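Local coordinates for protein kappa-carrageenase (Pseudoalteromonas carrageenovora, PDB 1DYP) that cuts the internal beta-1,4 linkages between galactose 4-sulfate and 3,6-anhydrogalactose in kappa-carrageenan, this chain being its glycoside hydrolase family 16 catalytic domain, at residues A116-S121 against V133-I138; R92-Y97 against Q224-L229; V140-Q145 against D153-N158; W41-E46 against S86-S91. The protein carries 1 engineered substitution. One frame throughout, in Å; residues are numbered along the deposited sequence.

Contact 1: residues A116-S121 against V133-I138; sequences AFWMYS and VQYSEI
Glu137, the catalytic nucleophile, lies against the indole of Trp118 where strands 116-120 and 135-138 run antiparallel in the beta-sandwich of glycoside hydrolase family 16. Its CG stands anti to the backbone N (chi1 178°) and the chain stays extended, carrying OE2 to 3.6 Å from Trp118 CE3; ring and carboxylate planes are 57° apart. From its own strand, Tyr135 OH donates to Glu137 OE1 across 2.6 Å, coming from above the carboxylate plane. The tyrosine also slants across to the facing strand: its OH rests 3.3 Å from Tyr120 CB, and Ser121 O sits at the ring edge, 3.1 Å from Tyr135 CE1. A leucine in place of Tyr135 would probably leave Glu137 OE1 without that donor and the carboxylate freer to turn. On the other sheet face the selenomethionine Met119 and Ile138 point the same way side by side, Met119 CG 3.8 Å from Ile138 CB, and their main chains exchange two hydrogen bonds. Ser121 N still goes to Ser136 O, but the return bond uses a side chain: Ser121 OG, also held by Arg223 NE, accepts Ser136 N at 3.0 Å, nearly straight (169°).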
loop_
_atom_site.group_PDB
_atom_site.type_symbol
_atom_site.label_atom_id
_atom_site.label_comp_id
_atom_site.label_asym_id
_atom_site.label_seq_id
_atom_site.Cartn_x
_atom_site.Cartn_y
_atom_site.Cartn_z
ATOM N N ALA A 116 -2.705 -2.849 3.471
ATOM C CA ALA A 116 -2.280 -2.502 2.128
ATOM C C ALA A 116 -0.934 -3.098 1.754
ATOM O O ALA A 116 -0.029 -3.206 2.582
ATOM C CB ALA A 116 -2.218 -0.979 1.983
ATOM N N PHE A 117 -0.834 -3.496 0.493
ATOM C CA PHE A 117 0.387 -4.032 -0.083
ATOM C C PHE A 117 0.502 -3.149 -1.315
ATOM O O PHE A 117 -0.357 -3.173 -2.197
ATOM C CB PHE A 117 0.213 -5.509 -0.448
ATOM C CG PHE A 117 1.397 -6.109 -1.154
ATOM C CD1 PHE A 117 2.699 -5.745 -0.817
ATOM C CD2 PHE A 117 1.206 -7.065 -2.143
ATOM C CE1 PHE A 117 3.795 -6.323 -1.457
ATOM C CE2 PHE A 117 2.289 -7.653 -2.789
ATOM C CZ PHE A 117 3.587 -7.282 -2.446
ATOM N N TRP A 118 1.555 -2.348 -1.358
ATOM C CA TRP A 118 1.722 -1.404 -2.446
ATOM C C TRP A 118 3.173 -0.991 -2.601
ATOM O O TRP A 118 4.052 -1.486 -1.902
ATOM C CB TRP A 118 0.859 -0.170 -2.156
ATOM C CG TRP A 118 1.143 0.464 -0.811
ATOM C CD1 TRP A 118 1.110 -0.148 0.409
ATOM C CD2 TRP A 118 1.499 1.830 -0.561
ATOM N NE1 TRP A 118 1.426 0.749 1.404
ATOM C CE2 TRP A 118 1.670 1.971 0.834
ATOM C CE3 TRP A 118 1.689 2.948 -1.381
ATOM C CZ2 TRP A 118 2.023 3.186 1.430
ATOM C CZ3 TRP A 118 2.039 4.162 -0.787
ATOM C CH2 TRP A 118 2.202 4.267 0.605
HETATM N N MSE A 119 3.418 -0.091 -3.539
HETATM C CA MSE A 119 4.763 0.412 -3.764
HETATM C C MSE A 119 4.634 1.837 -4.266
HETATM O O MSE A 119 3.696 2.172 -4.996
HETATM C CB MSE A 119 5.521 -0.467 -4.770
HETATM C CG MSE A 119 4.894 -0.572 -6.153
HETATM SE SE MSE A 119 5.740 -1.942 -7.232
HETATM C CE MSE A 119 4.584 -3.423 -6.754
ATOM N N TYR A 120 5.560 2.689 -3.853
ATOM C CA TYR A 120 5.502 4.075 -4.267
ATOM C C TYR A 120 6.882 4.675 -4.374
ATOM O O TYR A 120 7.824 4.230 -3.719
ATOM C CB TYR A 120 4.651 4.896 -3.287
ATOM C CG TYR A 120 5.234 5.060 -1.896
ATOM C CD1 TYR A 120 5.379 3.967 -1.038
ATOM C CD2 TYR A 120 5.599 6.321 -1.423
ATOM C CE1 TYR A 120 5.864 4.131 0.260
ATOM C CE2 TYR A 120 6.086 6.495 -0.131
ATOM C CZ TYR A 120 6.214 5.399 0.706
ATOM O OH TYR A 120 6.681 5.578 1.993
ATOM N N SER A 121 6.982 5.695 -5.212
ATOM C CA SER A 121 8.239 6.383 -5.437
ATOM C C SER A 121 8.271 7.664 -4.632
ATOM O O SER A 121 7.305 8.027 -3.961
ATOM C CB SER A 121 8.375 6.746 -6.914
ATOM O OG SER A 121 7.452 7.772 -7.256
ATOM N N VAL A 133 6.407 12.245 -15.324
ATOM C CA VAL A 133 5.752 11.615 -14.187
ATOM C C VAL A 133 6.609 11.904 -12.961
ATOM O O VAL A 133 7.766 11.486 -12.888
ATOM C CB VAL A 133 5.627 10.093 -14.384
ATOM C CG1 VAL A 133 5.079 9.447 -13.122
ATOM C CG2 VAL A 133 4.710 9.801 -15.571
ATOM N N GLN A 134 6.039 12.631 -12.007
ATOM C CA GLN A 134 6.757 13.005 -10.794
ATOM C C GLN A 134 6.579 12.003 -9.666
ATOM O O GLN A 134 7.360 11.988 -8.717
ATOM C CB GLN A 134 6.279 14.367 -10.287
ATOM C CG GLN A 134 6.246 15.472 -11.325
ATOM C CD GLN A 134 5.982 16.834 -10.707
ATOM O OE1 GLN A 134 5.327 16.944 -9.669
ATOM N NE2 GLN A 134 6.484 17.883 -11.349
ATOM N N TYR A 135 5.545 11.178 -9.768
ATOM C CA TYR A 135 5.246 10.204 -8.726
ATOM C C TYR A 135 4.514 8.997 -9.292
ATOM O O TYR A 135 3.592 9.145 -10.093
ATOM C CB TYR A 135 4.377 10.871 -7.653
ATOM C CG TYR A 135 3.877 9.946 -6.565
ATOM C CD1 TYR A 135 4.750 9.434 -5.605
ATOM C CD2 TYR A 135 2.530 9.589 -6.492
ATOM C CE1 TYR A 135 4.292 8.590 -4.594
ATOM C CE2 TYR A 135 2.062 8.743 -5.483
ATOM C CZ TYR A 135 2.949 8.249 -4.539
ATOM O OH TYR A 135 2.502 7.417 -3.538
ATOM N N SER A 136 4.934 7.807 -8.872
ATOM C CA SER A 136 4.311 6.561 -9.311
ATOM C C SER A 136 3.970 5.709 -8.095
ATOM O O SER A 136 4.800 5.523 -7.205
ATOM C CB SER A 136 5.254 5.761 -10.214
ATOM O OG SER A 136 5.577 6.463 -11.399
ATOM N N GLU A 137 2.749 5.187 -8.067
ATOM C CA GLU A 137 2.307 4.338 -6.970
ATOM C C GLU A 137 1.446 3.210 -7.504
ATOM O O GLU A 137 0.463 3.449 -8.205
ATOM C CB GLU A 137 1.487 5.146 -5.959
ATOM C CG GLU A 137 0.948 4.321 -4.790
ATOM C CD GLU A 137 -0.023 5.101 -3.921
ATOM O OE1 GLU A 137 0.121 6.338 -3.836
ATOM O OE2 GLU A 137 -0.921 4.483 -3.310
ATOM N N ILE A 138 1.832 1.978 -7.193
ATOM C CA ILE A 138 1.056 0.818 -7.608
ATOM C C ILE A 138 0.548 0.153 -6.340
ATOM O O ILE A 138 1.330 -0.247 -5.479
ATOM C CB ILE A 138 1.895 -0.204 -8.403
ATOM C CG1 ILE A 138 2.378 0.419 -9.715
ATOM C CG2 ILE A 138 1.041 -1.442 -8.699
ATOM C CD1 ILE A 138 3.211 -0.517 -10.588
#

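Contact 2: residues R92-Y97 against Q224-L229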
loop_
_atom_site.group_PDB
_atom_site.type_symbol
_atom_site.label_atom_id
_atom_site.label_comp_id
_atom_site.label_asym_id
_atom_site.label_seq_id
_atom_site.Cartn_x
_atom_site.Cartn_y
_atom_site.Cartn_z
ATOM N N ARG A 92 13.847 -0.819 1.639
ATOM C CA ARG A 92 14.810 0.239 1.393
ATOM C C ARG A 92 15.173 0.209 -0.088
ATOM O O ARG A 92 15.433 1.250 -0.695
ATOM C CB ARG A 92 16.044 0.047 2.276
ATOM C CG ARG A 92 15.724 0.184 3.762
ATOM C CD ARG A 92 16.961 0.032 4.630
ATOM N NE ARG A 92 16.622 -0.087 6.047
ATOM C CZ ARG A 92 16.160 0.907 6.801
ATOM N NH1 ARG A 92 15.980 2.112 6.281
ATOM N NH2 ARG A 92 15.877 0.692 8.078
ATOM N N ALA A 93 15.166 -0.987 -0.668
ATOM C CA ALA A 93 15.469 -1.153 -2.085
ATOM C C ALA A 93 14.261 -0.738 -2.919
ATOM O O ALA A 93 13.121 -0.784 -2.451
ATOM C CB ALA A 93 15.829 -2.601 -2.376
ATOM N N THR A 94 14.515 -0.338 -4.160
ATOM C CA THR A 94 13.448 0.084 -5.055
ATOM C C THR A 94 13.473 -0.720 -6.343
ATOM O O THR A 94 14.435 -1.431 -6.632
ATOM C CB THR A 94 13.575 1.574 -5.441
ATOM O OG1 THR A 94 14.755 1.761 -6.233
ATOM C CG2 THR A 94 13.651 2.449 -4.199
ATOM N N GLY A 95 12.398 -0.600 -7.112
ATOM C CA GLY A 95 12.307 -1.295 -8.379
ATOM C C GLY A 95 11.006 -0.939 -9.067
ATOM O O GLY A 95 10.265 -0.072 -8.596
ATOM N N ASN A 96 10.734 -1.588 -10.191
ATOM C CA ASN A 96 9.494 -1.342 -10.909
ATOM C C ASN A 96 8.928 -2.609 -11.531
ATOM O O ASN A 96 7.970 -3.177 -11.016
ATOM C CB ASN A 96 9.661 -0.244 -11.980
ATOM C CG ASN A 96 10.967 -0.345 -12.754
ATOM O OD1 ASN A 96 11.512 -1.428 -12.955
ATOM N ND2 ASN A 96 11.463 0.803 -13.210
ATOM N N TYR A 97 9.526 -3.067 -12.623
ATOM C CA TYR A 97 9.033 -4.259 -13.298
ATOM C C TYR A 97 9.319 -5.542 -12.532
ATOM O O TYR A 97 10.366 -5.689 -11.899
ATOM C CB TYR A 97 9.631 -4.339 -14.703
ATOM C CG TYR A 97 9.629 -2.999 -15.394
ATOM C CD1 TYR A 97 8.477 -2.215 -15.423
ATOM C CD2 TYR A 97 10.794 -2.482 -15.956
ATOM C CE1 TYR A 97 8.485 -0.942 -15.984
ATOM C CE2 TYR A 97 10.814 -1.209 -16.522
ATOM C CZ TYR A 97 9.658 -0.445 -16.528
ATOM O OH TYR A 97 9.676 0.830 -17.047
ATOM N N GLN A 224 11.069 4.311 -9.908
ATOM C CA GLN A 224 11.581 3.399 -8.897
ATOM C C GLN A 224 10.665 3.503 -7.687
ATOM O O GLN A 224 10.457 4.594 -7.150
ATOM C CB GLN A 224 13.004 3.802 -8.511
ATOM C CG GLN A 224 14.038 3.521 -9.581
ATOM C CD GLN A 224 14.215 2.040 -9.819
ATOM O OE1 GLN A 224 14.385 1.268 -8.873
ATOM N NE2 GLN A 224 14.174 1.630 -11.080
HETATM N N MSE A 225 10.126 2.370 -7.252
HETATM C CA MSE A 225 9.202 2.364 -6.128
HETATM C C MSE A 225 9.618 1.417 -5.010
HETATM O O MSE A 225 10.152 0.339 -5.263
HETATM C CB MSE A 225 7.806 1.989 -6.630
HETATM C CG MSE A 225 7.309 2.899 -7.750
HETATM SE SE MSE A 225 5.702 2.273 -8.636
HETATM C CE MSE A 225 6.536 1.067 -9.888
ATOM N N ASN A 226 9.375 1.846 -3.773
ATOM C CA ASN A 226 9.689 1.043 -2.593
ATOM C C ASN A 226 8.501 0.149 -2.282
ATOM O O ASN A 226 7.374 0.626 -2.174
ATOM C CB ASN A 226 9.971 1.932 -1.376
ATOM C CG ASN A 226 11.157 2.842 -1.585
ATOM O OD1 ASN A 226 11.060 3.863 -2.274
ATOM N ND2 ASN A 226 12.293 2.474 -1.002
ATOM N N LEU A 227 8.760 -1.147 -2.135
ATOM C CA LEU A 227 7.703 -2.110 -1.841
ATOM C C LEU A 227 7.273 -1.934 -0.392
ATOM O O LEU A 227 8.099 -1.974 0.520
ATOM C CB LEU A 227 8.210 -3.527 -2.077
ATOM C CG LEU A 227 7.117 -4.590 -2.130
ATOM C CD1 LEU A 227 6.100 -4.245 -3.221
ATOM C CD2 LEU A 227 7.768 -5.939 -2.400
ATOM N N THR A 228 5.971 -1.775 -0.185
ATOM C CA THR A 228 5.462 -1.509 1.150
ATOM C C THR A 228 4.264 -2.329 1.620
ATOM O O THR A 228 3.364 -2.654 0.850
ATOM C CB THR A 228 5.092 -0.012 1.247
ATOM O OG1 THR A 228 6.164 0.772 0.706
ATOM C CG2 THR A 228 4.847 0.406 2.686
ATOM N N LEU A 229 4.284 -2.659 2.905
ATOM C CA LEU A 229 3.196 -3.370 3.565
ATOM C C LEU A 229 2.841 -2.421 4.706
ATOM O O LEU A 229 3.712 -2.018 5.478
ATOM C CB LEU A 229 3.677 -4.715 4.114
ATOM C CG LEU A 229 3.976 -5.777 3.050
ATOM C CD1 LEU A 229 4.910 -6.841 3.611
ATOM C CD2 LEU A 229 2.667 -6.389 2.571
#
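Gly95 and Met225 form the close-packed part of this contact. As an antiparallel hydrogen-bonded pair they exchange two main-chain bonds, Met225 N to Gly95 O at 2.8 Å (163° at the hydrogen) and the longer return from Gly95 N to Met225 O at 3.1 Å. Gly95 is buried and almost fully stretched. Beside it the selenomethionine side chain of Met225 bends at its last torsion (chi3 -84°) and lays its methyl CE 3.9 Å from Asn96 CA, on the buried side.

The outer side is looser and polar. Gln224 folds back at chi2 and crosses Thr94 at about a right angle, its OE1 accepting Thr94 OG1 at 2.7 Å on a lone pair in the carbonyl plane. Both residues also touch a crystal neighbour, which may influence this bond. Thr94 CG2 packs on the amide of Asn226, 3.5 Å from ND2, an amide held by Ser91 O. A valine in place of Thr94 would probably leave Gln224 OE1 without its hydroxyl donor and the exposed amide free to swing. Asn96 ND2 goes to His222 O, and its amide passes that of Gln224 with planes 62° apart. All this fits a brief antiparallel pairing of a beta-sandwich, formed just after the chain has turned a corner at Arg92 and Ala93.

Contact 3: residues V140-Q145 against D153-N158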
loop_
_atom_site.group_PDB
_atom_site.type_symbol
_atom_site.label_atom_id
_atom_site.label_comp_id
_atom_site.label_asym_id
_atom_site.label_seq_id
_atom_site.Cartn_x
_atom_site.Cartn_y
_atom_site.Cartn_z
ATOM N N VAL A 140 -0.997 -2.961 -4.914
ATOM C CA VAL A 140 -1.289 -4.357 -5.225
ATOM C C VAL A 140 -2.673 -4.676 -4.688
ATOM O O VAL A 140 -3.488 -5.303 -5.362
ATOM C CB VAL A 140 -0.245 -5.294 -4.606
ATOM C CG1 VAL A 140 -0.532 -6.732 -5.024
ATOM C CG2 VAL A 140 1.147 -4.875 -5.058
ATOM N N VAL A 141 -2.930 -4.239 -3.464
ATOM C CA VAL A 141 -4.239 -4.413 -2.863
ATOM C C VAL A 141 -4.408 -3.494 -1.667
ATOM O O VAL A 141 -3.457 -3.202 -0.944
ATOM C CB VAL A 141 -4.506 -5.875 -2.394
ATOM C CG1 VAL A 141 -3.577 -6.250 -1.243
ATOM C CG2 VAL A 141 -5.960 -6.012 -1.960
ATOM N N GLU A 142 -5.629 -3.004 -1.507
ATOM C CA GLU A 142 -6.007 -2.184 -0.374
ATOM C C GLU A 142 -7.290 -2.857 0.064
ATOM O O GLU A 142 -8.290 -2.852 -0.653
ATOM C CB GLU A 142 -6.242 -0.736 -0.787
ATOM C CG GLU A 142 -4.953 0.060 -0.824
ATOM C CD GLU A 142 -5.145 1.439 -1.391
ATOM O OE1 GLU A 142 -5.354 1.546 -2.617
ATOM O OE2 GLU A 142 -5.097 2.413 -0.614
ATOM N N LEU A 143 -7.238 -3.479 1.233
ATOM C CA LEU A 143 -8.381 -4.196 1.761
ATOM C C LEU A 143 -9.255 -3.372 2.683
ATOM O O LEU A 143 -8.832 -2.360 3.244
ATOM C CB LEU A 143 -7.907 -5.433 2.530
ATOM C CG LEU A 143 -7.194 -6.527 1.739
ATOM C CD1 LEU A 143 -6.609 -7.557 2.701
ATOM C CD2 LEU A 143 -8.177 -7.182 0.781
ATOM N N THR A 144 -10.489 -3.834 2.813
ATOM C CA THR A 144 -11.473 -3.256 3.707
ATOM C C THR A 144 -11.513 -1.736 3.856
ATOM O O THR A 144 -11.513 -1.223 4.972
ATOM C CB THR A 144 -11.322 -3.906 5.112
ATOM O OG1 THR A 144 -9.996 -3.685 5.619
ATOM C CG2 THR A 144 -11.550 -5.410 5.015
ATOM N N GLN A 145 -11.551 -1.012 2.740
ATOM C CA GLN A 145 -11.638 0.441 2.821
ATOM C C GLN A 145 -12.888 0.952 2.110
ATOM O O GLN A 145 -13.054 2.153 1.910
ATOM C CB GLN A 145 -10.385 1.110 2.242
ATOM C CG GLN A 145 -10.191 0.953 0.746
ATOM C CD GLN A 145 -9.099 1.866 0.211
ATOM O OE1 GLN A 145 -8.496 2.640 0.960
ATOM N NE2 GLN A 145 -8.844 1.785 -1.091
ATOM N N ASP A 153 -9.648 -3.119 -3.359
ATOM C CA ASP A 153 -9.169 -2.184 -4.368
ATOM C C ASP A 153 -7.760 -2.555 -4.830
ATOM O O ASP A 153 -6.916 -2.958 -4.038
ATOM C CB ASP A 153 -9.178 -0.764 -3.817
ATOM C CG ASP A 153 -10.563 -0.305 -3.465
ATOM O OD1 ASP A 153 -11.447 -0.359 -4.344
ATOM O OD2 ASP A 153 -10.766 0.106 -2.311
ATOM N N HIS A 154 -7.517 -2.425 -6.128
ATOM C CA HIS A 154 -6.225 -2.746 -6.738
ATOM C C HIS A 154 -6.038 -1.549 -7.645
ATOM O O HIS A 154 -6.323 -1.596 -8.842
ATOM C CB HIS A 154 -6.380 -4.060 -7.500
ATOM C CG HIS A 154 -7.011 -5.145 -6.677
ATOM N ND1 HIS A 154 -6.284 -5.979 -5.857
ATOM C CD2 HIS A 154 -8.309 -5.482 -6.485
ATOM C CE1 HIS A 154 -7.101 -6.779 -5.191
ATOM N NE2 HIS A 154 -8.336 -6.493 -5.553
ATOM N N ASP A 155 -5.589 -0.458 -7.033
ATOM C CA ASP A 155 -5.443 0.819 -7.717
ATOM C C ASP A 155 -4.051 1.335 -8.085
ATOM O O ASP A 155 -3.014 0.704 -7.828
ATOM C CB ASP A 155 -6.128 1.893 -6.875
ATOM C CG ASP A 155 -7.584 1.596 -6.631
ATOM O OD1 ASP A 155 -8.191 0.926 -7.493
ATOM O OD2 ASP A 155 -8.125 2.029 -5.594
ATOM N N LEU A 156 -4.058 2.524 -8.681
ATOM C CA LEU A 156 -2.858 3.232 -9.108
ATOM C C LEU A 156 -3.011 4.713 -8.771
ATOM O O LEU A 156 -4.107 5.266 -8.849
ATOM C CB LEU A 156 -2.676 3.103 -10.618
ATOM C CG LEU A 156 -2.488 1.712 -11.220
ATOM C CD1 LEU A 156 -2.515 1.826 -12.735
ATOM C CD2 LEU A 156 -1.171 1.109 -10.746
ATOM N N HIS A 157 -1.904 5.340 -8.389
ATOM C CA HIS A 157 -1.877 6.766 -8.083
ATOM C C HIS A 157 -0.648 7.322 -8.786
ATOM O O HIS A 157 0.350 6.622 -8.938
ATOM C CB HIS A 157 -1.729 7.025 -6.582
ATOM C CG HIS A 157 -2.894 6.569 -5.762
ATOM N ND1 HIS A 157 -3.168 5.239 -5.526
ATOM C CD2 HIS A 157 -3.842 7.271 -5.097
ATOM C CE1 HIS A 157 -4.231 5.142 -4.747
ATOM N NE2 HIS A 157 -4.659 6.362 -4.473
ATOM N N ASN A 158 -0.714 8.576 -9.213
ATOM C CA ASN A 158 0.424 9.182 -9.885
ATOM C C ASN A 158 0.260 10.677 -10.052
ATOM O O ASN A 158 -0.829 11.220 -9.884
ATOM C CB ASN A 158 0.621 8.571 -11.278
ATOM C CG ASN A 158 -0.557 8.835 -12.204
ATOM O OD1 ASN A 158 -1.608 8.221 -12.071
ATOM N ND2 ASN A 158 -0.382 9.764 -13.145
HETATM O O HOH W 1 -5.595 -0.501 -4.226
HETATM O O HOH W 2 -6.920 3.211 -3.526
HETATM O O HOH W 3 -11.284 -1.919 -0.076
#
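Asp153 OD2 is gripped by Gln145 NE2 at 2.8 Å and, from beyond the two segments, by a salt bridge to Lys146 NZ. Asp153 OD2 lies close to the amide plane of Gln145 (7° out of it), yet the NE2 donor comes from above the carboxylate plane, 36° out. Gln145 gets there with CG between its backbone N and carbonyl carbon (chi1 67°) and the rest of the chain extended. The other end of that amide, OE1, takes Arg234 NE, an arginine important for substrate recognition, so Gln145 ties the arginine to Asp153.

Glu142 OE1, part of the proton donor, accepts two waters. One donates to Glu142 OE1 at 2.6 Å and takes Asp155 N at 2.8 Å; the second also donates to Asp155 OD2 at 2.7 Å, standing between two carboxylates whose planes are almost perpendicular. Asp155 OD1 is bonded to His179 ND1. The main chains of Glu142 and Asp153 make a single antiparallel bridge, Glu142 N to Asp153 O being 2.8 Å. At the other end His154 ND1 donates to Val140 O at 2.9 Å, in the plane of both the ring and the carbonyl. With NE2 on Ser152 OG the imidazole is fixed in rotation, and CE1 lies 3.5 Å from Val141 CG2. His157 binds a cadmium ion through NE2.

Val140 and Val141 both face Phe117 in a classic beta bulge. The bulge lies in the segment carrying nucleophile Glu137, Asp139 and proton donor Glu142, whose spacing is the ExDxxE signature of the bulged form of the family 16 active site.

Contact 4: residues W41-E46 against S86-S91; sequences WSWKNE and SGVAKS
Val88 lies over one face of the Trp43 indole. Its CB stands 3.8 Å from the centroid of the six-membered ring, 17° off the normal, a CH-pi contact, while CG1 reaches 3.5 Å from Trp43 CD2. Having CG1 between the backbone N and the carbonyl carbon (chi1 59°) sets this methyl over the CG-CD2 bond of the indole. NE1 of Trp41 hangs over the opposite face, near the rim, so the Trp43 ring is clamped on both sides. Ser86 CB supports the six-membered ring at 3.8 Å from Trp43 CZ3, and Gly87 O comes to 3.1 Å from the same carbon.

One shell out, a parallel bridge sets these groups: Ser86 N donates to Ser42 O (2.9 Å), and Lys44 N meets Ser86 O nearly along the C=O axis (3.1 Å). A water accepts Val88 N at 2.8 Å beside Lys44 O. Farther out, Asn37 OD1 takes Trp43 N, and Gln231 O and Thr59 OG1 bind Ser86 OG. Trp41 comes within about 4 Å, side chain to side chain, of Arg234. No salt bridge spans the two segments: main-chain bonds fix the register, and apolar packing on the indole should rest mainly on dispersion.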
loop_
_atom_site.group_PDB
_atom_site.type_symbol
_atom_site.label_atom_id
_atom_site.label_comp_id
_atom_site.label_asym_id
_atom_site.label_seq_id
_atom_site.Cartn_x
_atom_site.Cartn_y
_atom_site.Cartn_z
ATOM N N TRP A 41 -2.340 9.293 11.164
ATOM C CA TRP A 41 -1.794 8.374 12.148
ATOM C C TRP A 41 -0.292 8.512 12.025
ATOM O O TRP A 41 0.197 9.218 11.150
ATOM C CB TRP A 41 -2.218 6.936 11.839
ATOM C CG TRP A 41 -1.831 6.488 10.466
ATOM C CD1 TRP A 41 -0.637 5.948 10.081
ATOM C CD2 TRP A 41 -2.619 6.611 9.278
ATOM N NE1 TRP A 41 -0.633 5.731 8.723
ATOM C CE2 TRP A 41 -1.837 6.129 8.205
ATOM C CE3 TRP A 41 -3.912 7.086 9.014
ATOM C CZ2 TRP A 41 -2.306 6.109 6.885
ATOM C CZ3 TRP A 41 -4.380 7.064 7.699
ATOM C CH2 TRP A 41 -3.576 6.577 6.653
ATOM N N SER A 42 0.441 7.861 12.914
ATOM C CA SER A 42 1.887 7.912 12.846
ATOM C C SER A 42 2.396 6.487 12.891
ATOM O O SER A 42 1.807 5.627 13.543
ATOM C CB SER A 42 2.462 8.709 14.018
ATOM O OG SER A 42 2.046 10.062 13.960
ATOM N N TRP A 43 3.481 6.238 12.174
ATOM C CA TRP A 43 4.075 4.915 12.159
ATOM C C TRP A 43 4.944 4.755 13.395
ATOM O O TRP A 43 5.600 5.700 13.830
ATOM C CB TRP A 43 4.959 4.737 10.926
ATOM C CG TRP A 43 4.275 5.006 9.634
ATOM C CD1 TRP A 43 4.605 5.962 8.721
ATOM C CD2 TRP A 43 3.165 4.287 9.083
ATOM N NE1 TRP A 43 3.774 5.883 7.631
ATOM C CE2 TRP A 43 2.879 4.863 7.827
ATOM C CE3 TRP A 43 2.385 3.209 9.530
ATOM C CZ2 TRP A 43 1.845 4.400 7.006
ATOM C CZ3 TRP A 43 1.354 2.746 8.711
ATOM C CH2 TRP A 43 1.095 3.344 7.461
ATOM N N LYS A 44 4.941 3.559 13.965
ATOM C CA LYS A 44 5.771 3.278 15.125
ATOM C C LYS A 44 6.416 1.922 14.914
ATOM O O LYS A 44 5.738 0.941 14.600
ATOM C CB LYS A 44 4.946 3.267 16.414
ATOM C CG LYS A 44 4.359 4.621 16.796
ATOM C CD LYS A 44 5.434 5.649 17.108
ATOM C CE LYS A 44 4.807 6.979 17.511
ATOM N NZ LYS A 44 5.818 8.016 17.871
ATOM N N ASN A 45 7.734 1.881 15.069
ATOM C CA ASN A 45 8.490 0.650 14.900
ATOM C C ASN A 45 7.912 -0.486 15.737
ATOM O O ASN A 45 7.885 -1.635 15.298
ATOM C CB ASN A 45 9.952 0.884 15.286
ATOM C CG ASN A 45 10.776 -0.382 15.235
ATOM O OD1 ASN A 45 10.825 -1.063 14.211
ATOM N ND2 ASN A 45 11.432 -0.708 16.345
ATOM N N GLU A 46 7.439 -0.169 16.938
ATOM C CA GLU A 46 6.891 -1.199 17.808
ATOM C C GLU A 46 5.579 -1.786 17.300
ATOM O O GLU A 46 5.138 -2.833 17.779
ATOM C CB GLU A 46 6.710 -0.666 19.236
ATOM C CG GLU A 46 5.558 0.302 19.435
ATOM C CD GLU A 46 5.339 0.640 20.902
ATOM O OE1 GLU A 46 6.218 1.291 21.503
ATOM O OE2 GLU A 46 4.290 0.249 21.454
ATOM N N SER A 86 0.170 3.213 13.718
ATOM C CA SER A 86 0.066 1.967 12.979
ATOM C C SER A 86 1.421 1.410 12.588
ATOM O O SER A 86 2.460 1.953 12.967
ATOM C CB SER A 86 -0.804 2.158 11.738
ATOM O OG SER A 86 -1.240 0.902 11.249
ATOM N N GLY A 87 1.396 0.324 11.823
ATOM C CA GLY A 87 2.623 -0.328 11.409
ATOM C C GLY A 87 2.878 -0.310 9.917
ATOM O O GLY A 87 1.952 -0.321 9.103
ATOM N N VAL A 88 4.158 -0.292 9.568
ATOM C CA VAL A 88 4.582 -0.267 8.178
ATOM C C VAL A 88 5.919 -0.975 8.006
ATOM O O VAL A 88 6.734 -1.036 8.933
ATOM C CB VAL A 88 4.737 1.193 7.671
ATOM C CG1 VAL A 88 5.756 1.933 8.532
ATOM C CG2 VAL A 88 5.171 1.205 6.205
ATOM N N ALA A 89 6.112 -1.537 6.819
ATOM C CA ALA A 89 7.356 -2.199 6.444
ATOM C C ALA A 89 7.577 -1.718 5.015
ATOM O O ALA A 89 6.863 -2.121 4.097
ATOM C CB ALA A 89 7.201 -3.716 6.484
ATOM N N LYS A 90 8.549 -0.828 4.838
ATOM C CA LYS A 90 8.857 -0.259 3.526
ATOM C C LYS A 90 10.252 -0.707 3.106
ATOM O O LYS A 90 11.226 -0.453 3.814
ATOM C CB LYS A 90 8.799 1.267 3.617
ATOM C CG LYS A 90 9.131 2.020 2.337
ATOM C CD LYS A 90 9.231 3.512 2.645
ATOM C CE LYS A 90 9.579 4.351 1.428
ATOM N NZ LYS A 90 9.690 5.796 1.815
ATOM N N SER A 91 10.359 -1.367 1.957
ATOM C CA SER A 91 11.663 -1.841 1.512
ATOM C C SER A 91 12.592 -0.675 1.235
ATOM O O SER A 91 12.180 0.343 0.679
ATOM C CB SER A 91 11.539 -2.714 0.254
ATOM O OG SER A 91 11.244 -1.947 -0.903
HETATM O O HOH W 4 5.762 -0.027 11.891
#

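In the fold
All four contacts belong to the family 16 beta-sandwich. Along the chain contact 4 closes first; contacts 1 and 3 follow in series between the two segments of contact 2. Strand 113-120 of contact 1 pairs with 225-233 of contact 2 on one side and with 133-139 and 141-142 on the other, while strand 75-95 runs through contacts 4 and 2. Centres of contacts 1 and 2 lie about 8 Å apart, those of 3 and 4 about 18 Å. Contacts 1 and 3 thus hold the two ends of the run from Glu137 to Glu142, whose side chains come within about 5 Å at their nearest atoms; contact 2 continues the pairing next to contact 1.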